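Local coordinates for protein beta-fructofuranosidase (Bifidobacterium adolescentis, PDB 6NOB) that probably hydrolyses the beta-fructofuranosyl linkages of sucrose and related fructosides, as a member of glycoside hydrolase family 32, at residues A[94-99]-A[125-130]; A[148-153]-A[157-162]; A[550-555]-A[559-564]. All blocks are in the same frame, centred on the assembly; numbering follows the deposited sequence.

Contact 1: residues A[94-99]-A[125-130]; sequences NMNPSD and FARWMN
Bends at chi2 (-68°) and chi3 (90°) carry the guanidinium of Arg127 off the start of strand 127-138 towards the loop 94-99, where Asp99 brings its carboxylate from the opposite direction. The two flat groups lie 15° apart and meet edge to edge, with both terminal nitrogens directed at one oxygen. Arg127 NH2 is 3.1 Å and Arg127 NH1 3.2 Å from Asp99 OD2, both on its syn lone pair. A weak bond of 3.3 Å joins Arg127 NH2 to Asp99 OD1. Asp99 OD1 also accepts from the backbone N of Cys466, and Arg127 NH1 donates to the carbonyl of Arg75.

The guanidinium is sandwiched: Ala126 CB sits over the centre of one face, its single methyl 3.5 Å above the plane, and Asn96 ND2 stands over the other, 3.4 Å from Arg127 NH1 without bonding, since both are donors. Asparagine suits this position because its OD1 accepts from Ser98 N in an Asx turn and from Arg75 NH1, while Asp99 N bonds to Asn96 O across a type I turn. A leucine in place of Arg127 would probably leave the buried carboxylate of Asp99 without its countercharge and untie the loop from the strand. The buried ion pair pins the loop to the strand that carries the family's WMNDPNG motif, which begins just after Arg127, and mutual neutralisation probably lowers the cost of burying both charges.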
loop_
_atom_site.group_PDB
_atom_site.type_symbol
_atom_site.label_atom_id
_atom_site.label_comp_id
_atom_site.label_asym_id
_atom_site.label_seq_id
_atom_site.Cartn_x
_atom_site.Cartn_y
_atom_site.Cartn_z
ATOM N N ASN A 94 3.400 23.422 -8.157
ATOM C CA ASN A 94 2.302 23.767 -7.255
ATOM C C ASN A 94 1.478 24.882 -7.888
ATOM O O ASN A 94 1.874 26.049 -7.877
ATOM C CB ASN A 94 2.838 24.184 -5.888
ATOM C CG ASN A 94 1.766 24.791 -4.998
ATOM O OD1 ASN A 94 0.583 24.456 -5.102
ATOM N ND2 ASN A 94 2.177 25.702 -4.123
ATOM N N MET A 95 0.321 24.516 -8.443
ATOM C CA MET A 95 -0.652 25.486 -8.925
ATOM C C MET A 95 -1.963 25.382 -8.157
ATOM O O MET A 95 -3.008 25.826 -8.645
ATOM C CB MET A 95 -0.891 25.314 -10.425
ATOM C CG MET A 95 -1.253 26.605 -11.134
ATOM S SD MET A 95 -1.296 26.446 -12.927
ATOM C CE MET A 95 -1.901 28.075 -13.370
ATOM N N ASN A 96 -1.926 24.793 -6.964
ATOM C CA ASN A 96 -3.113 24.659 -6.133
ATOM C C ASN A 96 -3.264 25.899 -5.264
ATOM O O ASN A 96 -2.404 26.147 -4.406
ATOM C CB ASN A 96 -3.019 23.413 -5.266
ATOM C CG ASN A 96 -4.359 22.990 -4.696
ATOM O OD1 ASN A 96 -5.259 23.812 -4.516
ATOM N ND2 ASN A 96 -4.498 21.699 -4.404
ATOM N N PRO A 97 -4.317 26.699 -5.445
ATOM C CA PRO A 97 -4.478 27.906 -4.616
ATOM C C PRO A 97 -4.605 27.614 -3.129
ATOM O O PRO A 97 -4.410 28.526 -2.317
ATOM C CB PRO A 97 -5.759 28.547 -5.172
ATOM C CG PRO A 97 -5.915 27.969 -6.552
ATOM C CD PRO A 97 -5.366 26.581 -6.470
ATOM N N SER A 98 -4.927 26.376 -2.747
ATOM C CA SER A 98 -5.032 26.016 -1.337
ATOM C C SER A 98 -3.683 25.685 -0.712
ATOM O O SER A 98 -3.538 25.788 0.512
ATOM C CB SER A 98 -5.980 24.826 -1.166
ATOM O OG SER A 98 -7.284 25.128 -1.638
ATOM N N ASP A 99 -2.696 25.291 -1.516
ATOM C CA ASP A 99 -1.364 24.963 -1.008
ATOM C C ASP A 99 -0.512 26.234 -0.967
ATOM O O ASP A 99 0.424 26.430 -1.743
ATOM C CB ASP A 99 -0.720 23.878 -1.865
ATOM C CG ASP A 99 -1.391 22.526 -1.703
ATOM O OD1 ASP A 99 -1.900 22.234 -0.601
ATOM O OD2 ASP A 99 -1.402 21.747 -2.680
ATOM N N PHE A 125 3.805 13.479 -3.273
ATOM C CA PHE A 125 3.986 14.903 -3.007
ATOM C C PHE A 125 2.861 15.440 -2.134
ATOM O O PHE A 125 3.101 16.120 -1.131
ATOM C CB PHE A 125 4.047 15.683 -4.323
ATOM C CG PHE A 125 5.234 15.352 -5.178
ATOM C CD1 PHE A 125 6.520 15.439 -4.672
ATOM C CD2 PHE A 125 5.063 14.962 -6.496
ATOM C CE1 PHE A 125 7.612 15.139 -5.464
ATOM C CE2 PHE A 125 6.150 14.661 -7.292
ATOM C CZ PHE A 125 7.426 14.752 -6.777
ATOM N N ALA A 126 1.623 15.129 -2.502
ATOM C CA ALA A 126 0.435 15.553 -1.776
ATOM C C ALA A 126 -0.722 14.668 -2.229
ATOM O O ALA A 126 -0.524 13.697 -2.969
ATOM C CB ALA A 126 0.155 17.041 -2.011
ATOM N N ARG A 127 -1.935 15.015 -1.793
ATOM C CA ARG A 127 -3.163 14.317 -2.168
ATOM C C ARG A 127 -3.186 12.888 -1.626
ATOM O O ARG A 127 -2.479 12.576 -0.663
ATOM C CB ARG A 127 -3.350 14.334 -3.691
ATOM C CG ARG A 127 -3.095 15.695 -4.348
ATOM C CD ARG A 127 -4.149 16.739 -3.976
ATOM N NE ARG A 127 -3.800 17.493 -2.773
ATOM C CZ ARG A 127 -3.016 18.567 -2.761
ATOM N NH1 ARG A 127 -2.485 19.017 -3.888
ATOM N NH2 ARG A 127 -2.756 19.190 -1.619
ATOM N N TRP A 128 -3.992 12.017 -2.233
ATOM C CA TRP A 128 -4.335 10.718 -1.663
ATOM C C TRP A 128 -3.599 9.582 -2.361
ATOM O O TRP A 128 -3.441 9.588 -3.586
ATOM C CB TRP A 128 -5.845 10.471 -1.752
ATOM C CG TRP A 128 -6.261 9.042 -1.507
ATOM C CD1 TRP A 128 -6.232 8.009 -2.405
ATOM C CD2 TRP A 128 -6.793 8.497 -0.291
ATOM N NE1 TRP A 128 -6.696 6.857 -1.818
ATOM C CE2 TRP A 128 -7.050 7.129 -0.523
ATOM C CE3 TRP A 128 -7.073 9.030 0.971
ATOM C CZ2 TRP A 128 -7.574 6.290 0.460
ATOM C CZ3 TRP A 128 -7.593 8.193 1.946
ATOM C CH2 TRP A 128 -7.839 6.840 1.683
ATOM N N MET A 129 -3.191 8.585 -1.572
ATOM C CA MET A 129 -2.588 7.360 -2.081
ATOM C C MET A 129 -3.030 6.183 -1.218
ATOM O O MET A 129 -3.099 6.309 0.009
ATOM C CB MET A 129 -1.056 7.458 -2.080
ATOM C CG MET A 129 -0.347 6.127 -2.302
ATOM S SD MET A 129 1.449 6.223 -2.144
ATOM C CE MET A 129 1.640 6.270 -0.367
ATOM N N ASN A 130 -3.333 5.041 -1.852
ATOM C CA ASN A 130 -3.465 3.811 -1.072
ATOM C C ASN A 130 -2.595 2.671 -1.615
ATOM O O ASN A 130 -1.365 2.742 -1.513
ATOM C CB ASN A 130 -4.939 3.378 -0.924
ATOM C CG ASN A 130 -5.750 3.494 -2.201
ATOM O OD1 ASN A 130 -5.939 4.582 -2.738
ATOM N ND2 ASN A 130 -6.290 2.368 -2.655
#

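Contact 2: residues A[148-153]-A[157-162]; sequences LNPYGF and NMHWGH
Leu148 O is gripped twice by His159, by the backbone N at 2.8 Å and more weakly by the ring ND1 at 3.3 Å. With the return bond from Leu148 N to His159 O, this makes an antiparallel hydrogen-bonded pair in the beta hairpin of strands 141-149 and 159-165, part of the propeller domain expected in family 32. His159 ND1 also makes a weak bond to Asn157 O, which lies at the ring edge; histidine suits this place because one N-H can serve two carbonyls while the ring offers a flat face.

With CG beside the backbone N (chi1 -53°), the imidazole turns one face to Pro150, whose CD stands over it, 3.5 Å from the ring centroid, in a CH-pi contact. At the ring edge, water 2 joins His159 NE2 to Tyr151 OH. Asn149 OD1 closes an Asx turn by accepting from Tyr151 N and accepts a hydrogen bond from water 1, which also donates to Asn157 O; Asn149 ND2 is bound to Gly154 O. Met158 starts out away from residues 148-153 but, bent at chi2 and chi3, folds its CE back to 3.6 Å from Leu148 O. Leu148 CD2 packs 4.0 Å from Gly161 CA, the bare glycine backbone lying directly against the methyl.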
loop_
_atom_site.group_PDB
_atom_site.type_symbol
_atom_site.label_atom_id
_atom_site.label_comp_id
_atom_site.label_asym_id
_atom_site.label_seq_id
_atom_site.Cartn_x
_atom_site.Cartn_y
_atom_site.Cartn_z
ATOM N N LEU A 148 -3.866 6.119 -6.564
ATOM C CA LEU A 148 -3.647 7.550 -6.399
ATOM C C LEU A 148 -4.892 8.333 -6.793
ATOM O O LEU A 148 -5.537 8.028 -7.799
ATOM C CB LEU A 148 -2.454 8.017 -7.244
ATOM C CG LEU A 148 -2.320 9.511 -7.545
ATOM C CD1 LEU A 148 -1.820 10.272 -6.323
ATOM C CD2 LEU A 148 -1.407 9.741 -8.739
ATOM N N ASN A 149 -5.215 9.344 -5.994
ATOM C CA ASN A 149 -6.198 10.360 -6.368
ATOM C C ASN A 149 -5.523 11.721 -6.307
ATOM O O ASN A 149 -5.280 12.237 -5.199
ATOM C CB ASN A 149 -7.417 10.333 -5.446
ATOM C CG ASN A 149 -8.268 11.592 -5.568
ATOM O OD1 ASN A 149 -8.427 12.149 -6.658
ATOM N ND2 ASN A 149 -8.812 12.052 -4.445
ATOM N N PRO A 150 -5.206 12.347 -7.441
ATOM C CA PRO A 150 -4.498 13.631 -7.418
ATOM C C PRO A 150 -5.386 14.846 -7.199
ATOM O O PRO A 150 -4.884 15.972 -7.280
ATOM C CB PRO A 150 -3.856 13.678 -8.812
ATOM C CG PRO A 150 -4.825 12.953 -9.674
ATOM C CD PRO A 150 -5.430 11.865 -8.815
ATOM N N TYR A 151 -6.679 14.668 -6.918
ATOM C CA TYR A 151 -7.603 15.791 -6.837
ATOM C C TYR A 151 -8.046 16.136 -5.422
ATOM O O TYR A 151 -8.744 17.141 -5.244
ATOM C CB TYR A 151 -8.845 15.519 -7.696
ATOM C CG TYR A 151 -8.555 15.470 -9.174
ATOM C CD1 TYR A 151 -8.452 16.637 -9.919
ATOM C CD2 TYR A 151 -8.369 14.254 -9.822
ATOM C CE1 TYR A 151 -8.181 16.595 -11.273
ATOM C CE2 TYR A 151 -8.097 14.201 -11.175
ATOM C CZ TYR A 151 -8.003 15.374 -11.894
ATOM O OH TYR A 151 -7.731 15.322 -13.241
ATOM N N GLY A 152 -7.672 15.352 -4.420
ATOM C CA GLY A 152 -8.163 15.630 -3.086
ATOM C C GLY A 152 -7.445 14.821 -2.030
ATOM O O GLY A 152 -6.493 14.091 -2.312
ATOM N N PHE A 153 -7.932 14.962 -0.796
ATOM C CA PHE A 153 -7.340 14.322 0.370
ATOM C C PHE A 153 -7.935 12.954 0.672
ATOM O O PHE A 153 -7.335 12.187 1.433
ATOM C CB PHE A 153 -7.503 15.230 1.595
ATOM C CG PHE A 153 -6.536 14.937 2.710
ATOM C CD1 PHE A 153 -5.206 15.318 2.614
ATOM C CD2 PHE A 153 -6.964 14.293 3.861
ATOM C CE1 PHE A 153 -4.317 15.055 3.644
ATOM C CE2 PHE A 153 -6.083 14.026 4.892
ATOM C CZ PHE A 153 -4.756 14.408 4.784
ATOM N N ASN A 157 -11.746 8.675 -7.836
ATOM C CA ASN A 157 -11.490 7.904 -9.048
ATOM C C ASN A 157 -10.001 7.607 -9.187
ATOM O O ASN A 157 -9.161 8.509 -9.111
ATOM C CB ASN A 157 -12.006 8.661 -10.272
ATOM C CG ASN A 157 -13.525 8.702 -10.334
ATOM O OD1 ASN A 157 -14.196 7.683 -10.158
ATOM N ND2 ASN A 157 -14.076 9.886 -10.588
ATOM N N MET A 158 -9.684 6.333 -9.394
ATOM C CA MET A 158 -8.357 5.817 -9.100
ATOM C C MET A 158 -7.412 5.954 -10.288
ATOM O O MET A 158 -7.743 5.556 -11.410
ATOM C CB MET A 158 -8.453 4.355 -8.662
ATOM C CG MET A 158 -8.671 4.199 -7.168
ATOM S SD MET A 158 -7.225 4.739 -6.233
ATOM C CE MET A 158 -7.754 6.319 -5.582
ATOM N N HIS A 159 -6.239 6.525 -10.022
ATOM C CA HIS A 159 -5.098 6.574 -10.924
ATOM C C HIS A 159 -4.021 5.621 -10.417
ATOM O O HIS A 159 -4.113 5.063 -9.321
ATOM C CB HIS A 159 -4.515 7.990 -11.023
ATOM C CG HIS A 159 -5.507 9.056 -11.369
ATOM N ND1 HIS A 159 -6.678 9.250 -10.666
ATOM C CD2 HIS A 159 -5.478 10.016 -12.324
ATOM C CE1 HIS A 159 -7.337 10.269 -11.187
ATOM N NE2 HIS A 159 -6.630 10.752 -12.194
ATOM N N TRP A 160 -2.968 5.467 -11.216
ATOM C CA TRP A 160 -1.754 4.772 -10.800
ATOM C C TRP A 160 -0.621 5.787 -10.719
ATOM O O TRP A 160 -0.222 6.361 -11.738
ATOM C CB TRP A 160 -1.395 3.649 -11.771
ATOM C CG TRP A 160 -2.064 2.342 -11.488
ATOM C CD1 TRP A 160 -3.350 2.146 -11.078
ATOM C CD2 TRP A 160 -1.477 1.041 -11.603
ATOM N NE1 TRP A 160 -3.601 0.804 -10.934
ATOM C CE2 TRP A 160 -2.464 0.104 -11.249
ATOM C CE3 TRP A 160 -0.209 0.581 -11.970
ATOM C CZ2 TRP A 160 -2.225 -1.268 -11.249
ATOM C CZ3 TRP A 160 0.027 -0.780 -11.968
ATOM C CH2 TRP A 160 -0.974 -1.690 -11.612
ATOM N N GLY A 161 -0.111 6.013 -9.509
ATOM C CA GLY A 161 1.145 6.714 -9.356
ATOM C C GLY A 161 2.316 5.789 -9.626
ATOM O O GLY A 161 2.166 4.575 -9.746
ATOM N N HIS A 162 3.509 6.373 -9.721
ATOM C CA HIS A 162 4.674 5.595 -10.127
ATOM C C HIS A 162 5.943 6.203 -9.551
ATOM O O HIS A 162 6.168 7.412 -9.666
ATOM C CB HIS A 162 4.763 5.518 -11.657
ATOM C CG HIS A 162 5.768 4.528 -12.160
ATOM N ND1 HIS A 162 6.190 4.501 -13.473
ATOM C CD2 HIS A 162 6.438 3.535 -11.530
ATOM C CE1 HIS A 162 7.073 3.531 -13.629
ATOM N NE2 HIS A 162 7.241 2.930 -12.465
HETATM O O HOH W 1 -9.699 11.111 -9.060
HETATM O O HOH W 2 -7.090 12.829 -14.187
#

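Contact 3: residues A[550-555]-A[559-564]; sequences LLLQRT and TRLVAK
Four backbone hydrogen bonds tie Leu551 to Val562 and Gln553 to Arg560. In the first pair Leu551 N donates to Val562 O and Val562 N returns a 2.7 Å bond to Leu551 O; in the second, Gln553 N meets Arg560 O nearly head-on, at 2.9 Å, and Arg560 N donates to Gln553 O. Between these pairs, CA-H...O contacts fill in, such as Leu561 CA to Leu551 O at 3.3 Å.

Packing contacts differ on the two faces. On the face of Leu550, Leu552 and Leu561, the CD1 methyl of Leu552 lies 3.8 Å from Leu561 CD2 and also touches the CG2 methyl of Thr559. Leucines suit this side because it faces the second sheet, where Phe587 and Val583 of strand 582-588 and Met605 of strand 601-606 receive them. The hairpin of strands 547-555 and 558-564 thus contributes to one layer of the C-terminal beta sandwich that accompanies the propeller in family 32 enzymes. On the other face Leu551 CB packs 4.1 Å from Val562 CB, and the branched valine also sets its CG2 against Gln553 NE2. The long chain of Lys564 bends at chi4 and brings its NZ to 3.8 Å from Leu551 CD1.

Polar side chains gather near the turn. Thr559 OG1 rests against the aliphatic part of Arg554, 3.3 Å from its CD, while the guanidinium reaches past to Ala530 O and Val580 O. Arg560 starts from the position between backbone N and carbonyl carbon (chi1 45°), and a bend at chi3 curls its head back. There Arg560 NE forms a salt bridge with Asp572, and Arg560 NH1 donates to water 3 at 2.8 Å, which in turn donates to Gln553 O.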
loop_
_atom_site.group_PDB
_atom_site.type_symbol
_atom_site.label_atom_id
_atom_site.label_comp_id
_atom_site.label_asym_id
_atom_site.label_seq_id
_atom_site.Cartn_x
_atom_site.Cartn_y
_atom_site.Cartn_z
ATOM N N LEU A 550 2.168 6.229 23.176
ATOM C CA LEU A 550 2.366 4.997 22.422
ATOM C C LEU A 550 3.325 4.099 23.192
ATOM O O LEU A 550 4.472 4.484 23.445
ATOM C CB LEU A 550 2.910 5.293 21.024
ATOM C CG LEU A 550 3.240 4.084 20.146
ATOM C CD1 LEU A 550 1.982 3.281 19.871
ATOM C CD2 LEU A 550 3.900 4.523 18.846
ATOM N N LEU A 551 2.860 2.906 23.556
ATOM C CA LEU A 551 3.639 1.987 24.370
ATOM C C LEU A 551 3.703 0.612 23.726
ATOM O O LEU A 551 2.777 0.186 23.031
ATOM C CB LEU A 551 3.047 1.822 25.776
ATOM C CG LEU A 551 2.451 3.036 26.479
ATOM C CD1 LEU A 551 1.713 2.590 27.730
ATOM C CD2 LEU A 551 3.542 4.027 26.825
ATOM N N LEU A 552 4.815 -0.075 23.966
ATOM C CA LEU A 552 4.863 -1.528 23.927
ATOM C C LEU A 552 4.929 -2.012 25.368
ATOM O O LEU A 552 5.837 -1.627 26.111
ATOM C CB LEU A 552 6.059 -2.045 23.130
ATOM C CG LEU A 552 5.999 -3.556 22.890
ATOM C CD1 LEU A 552 4.980 -3.901 21.808
ATOM C CD2 LEU A 552 7.368 -4.124 22.557
ATOM N N GLN A 553 3.965 -2.833 25.767
ATOM C CA GLN A 553 3.840 -3.226 27.163
ATOM C C GLN A 553 3.578 -4.718 27.254
ATOM O O GLN A 553 2.746 -5.252 26.515
ATOM C CB GLN A 553 2.714 -2.446 27.848
ATOM C CG GLN A 553 2.453 -2.858 29.279
ATOM C CD GLN A 553 1.588 -1.856 30.013
ATOM O OE1 GLN A 553 1.794 -1.593 31.196
ATOM N NE2 GLN A 553 0.613 -1.287 29.310
ATOM N N ARG A 554 4.292 -5.386 28.154
ATOM C CA ARG A 554 4.082 -6.798 28.432
ATOM C C ARG A 554 3.537 -6.951 29.842
ATOM O O ARG A 554 4.076 -6.367 30.788
ATOM C CB ARG A 554 5.374 -7.602 28.278
ATOM C CG ARG A 554 5.185 -9.088 28.539
ATOM C CD ARG A 554 6.381 -9.895 28.075
ATOM N NE ARG A 554 7.591 -9.536 28.803
ATOM C CZ ARG A 554 8.810 -9.944 28.470
ATOM N NH1 ARG A 554 8.982 -10.728 27.413
ATOM N NH2 ARG A 554 9.856 -9.565 29.191
ATOM N N THR A 555 2.470 -7.734 29.976
ATOM C CA THR A 555 1.823 -7.951 31.264
ATOM C C THR A 555 1.370 -9.400 31.335
ATOM O O THR A 555 0.548 -9.830 30.520
ATOM C CB THR A 555 0.637 -7.002 31.453
ATOM O OG1 THR A 555 1.093 -5.648 31.357
ATOM C CG2 THR A 555 -0.001 -7.220 32.813
ATOM N N THR A 559 2.335 -9.579 25.323
ATOM C CA THR A 559 2.963 -8.369 24.807
ATOM C C THR A 559 2.029 -7.716 23.800
ATOM O O THR A 559 1.506 -8.388 22.905
ATOM C CB THR A 559 4.309 -8.681 24.146
ATOM O OG1 THR A 559 5.128 -9.442 25.044
ATOM C CG2 THR A 559 5.032 -7.398 23.772
ATOM N N ARG A 560 1.827 -6.407 23.939
ATOM C CA ARG A 560 0.914 -5.706 23.052
ATOM C C ARG A 560 1.359 -4.262 22.883
ATOM O O ARG A 560 2.017 -3.690 23.755
ATOM C CB ARG A 560 -0.529 -5.749 23.575
ATOM C CG ARG A 560 -0.662 -5.461 25.056
ATOM C CD ARG A 560 -2.108 -5.217 25.455
ATOM N NE ARG A 560 -2.899 -6.444 25.503
ATOM C CZ ARG A 560 -2.895 -7.301 26.519
ATOM N NH1 ARG A 560 -2.133 -7.073 27.581
ATOM N NH2 ARG A 560 -3.653 -8.389 26.475
ATOM N N LEU A 561 1.001 -3.687 21.738
ATOM C CA LEU A 561 1.091 -2.249 21.551
ATOM C C LEU A 561 -0.106 -1.577 22.209
ATOM O O LEU A 561 -1.209 -2.131 22.248
ATOM C CB LEU A 561 1.133 -1.896 20.063
ATOM C CG LEU A 561 2.475 -2.025 19.337
ATOM C CD1 LEU A 561 2.275 -1.903 17.832
ATOM C CD2 LEU A 561 3.470 -0.987 19.837
ATOM N N VAL A 562 0.120 -0.381 22.749
ATOM C CA VAL A 562 -0.929 0.401 23.394
ATOM C C VAL A 562 -0.896 1.813 22.826
ATOM O O VAL A 562 0.167 2.442 22.779
ATOM C CB VAL A 562 -0.769 0.437 24.925
ATOM C CG1 VAL A 562 -2.024 1.007 25.570
ATOM C CG2 VAL A 562 -0.462 -0.952 25.472
ATOM N N ALA A 563 -2.054 2.309 22.406
ATOM C CA ALA A 563 -2.187 3.644 21.823
ATOM C C ALA A 563 -3.159 4.456 22.675
ATOM O O ALA A 563 -4.299 4.703 22.274
ATOM C CB ALA A 563 -2.649 3.556 20.362
ATOM N N LYS A 564 -2.698 4.878 23.850
ATOM C CA LYS A 564 -3.559 5.594 24.781
ATOM C C LYS A 564 -3.895 6.982 24.250
ATOM O O LYS A 564 -3.051 7.662 23.661
ATOM C CB LYS A 564 -2.887 5.697 26.152
ATOM C CG LYS A 564 -2.708 4.355 26.844
ATOM C CD LYS A 564 -2.101 4.497 28.233
ATOM C CE LYS A 564 -2.569 3.371 29.151
ATOM N NZ LYS A 564 -1.444 2.746 29.902
HETATM O O HOH W 3 0.243 -5.782 28.161
#

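Overall arrangement
Contacts 1 and 2 adjoin, their centres 10 Å apart, because strands 127-138 and 141-149 are neighbours in one sheet: Trp128 O lies 3.0 Å from Asn149 N, probably hydrogen-bonded. Residues 128-130 are the first three of the WMNDPNG motif, whose aspartate is the nucleophile in characterised relatives. A di(hydroxyethyl)ether (PEG) molecule, hydrogen-bonded to Asn130 ND2, lies about 3 Å from the side chain of Met158, and Gly161 lies about 3 Å from an ethanediol. Both probably come from the crystallisation liquor, though such molecules often mark pockets; the Arg127 side chain is about 13 Å from the PEG. Contact 3, in the C-terminal sandwich, is centred 35 Å from contact 1 and 35 Å from contact 2.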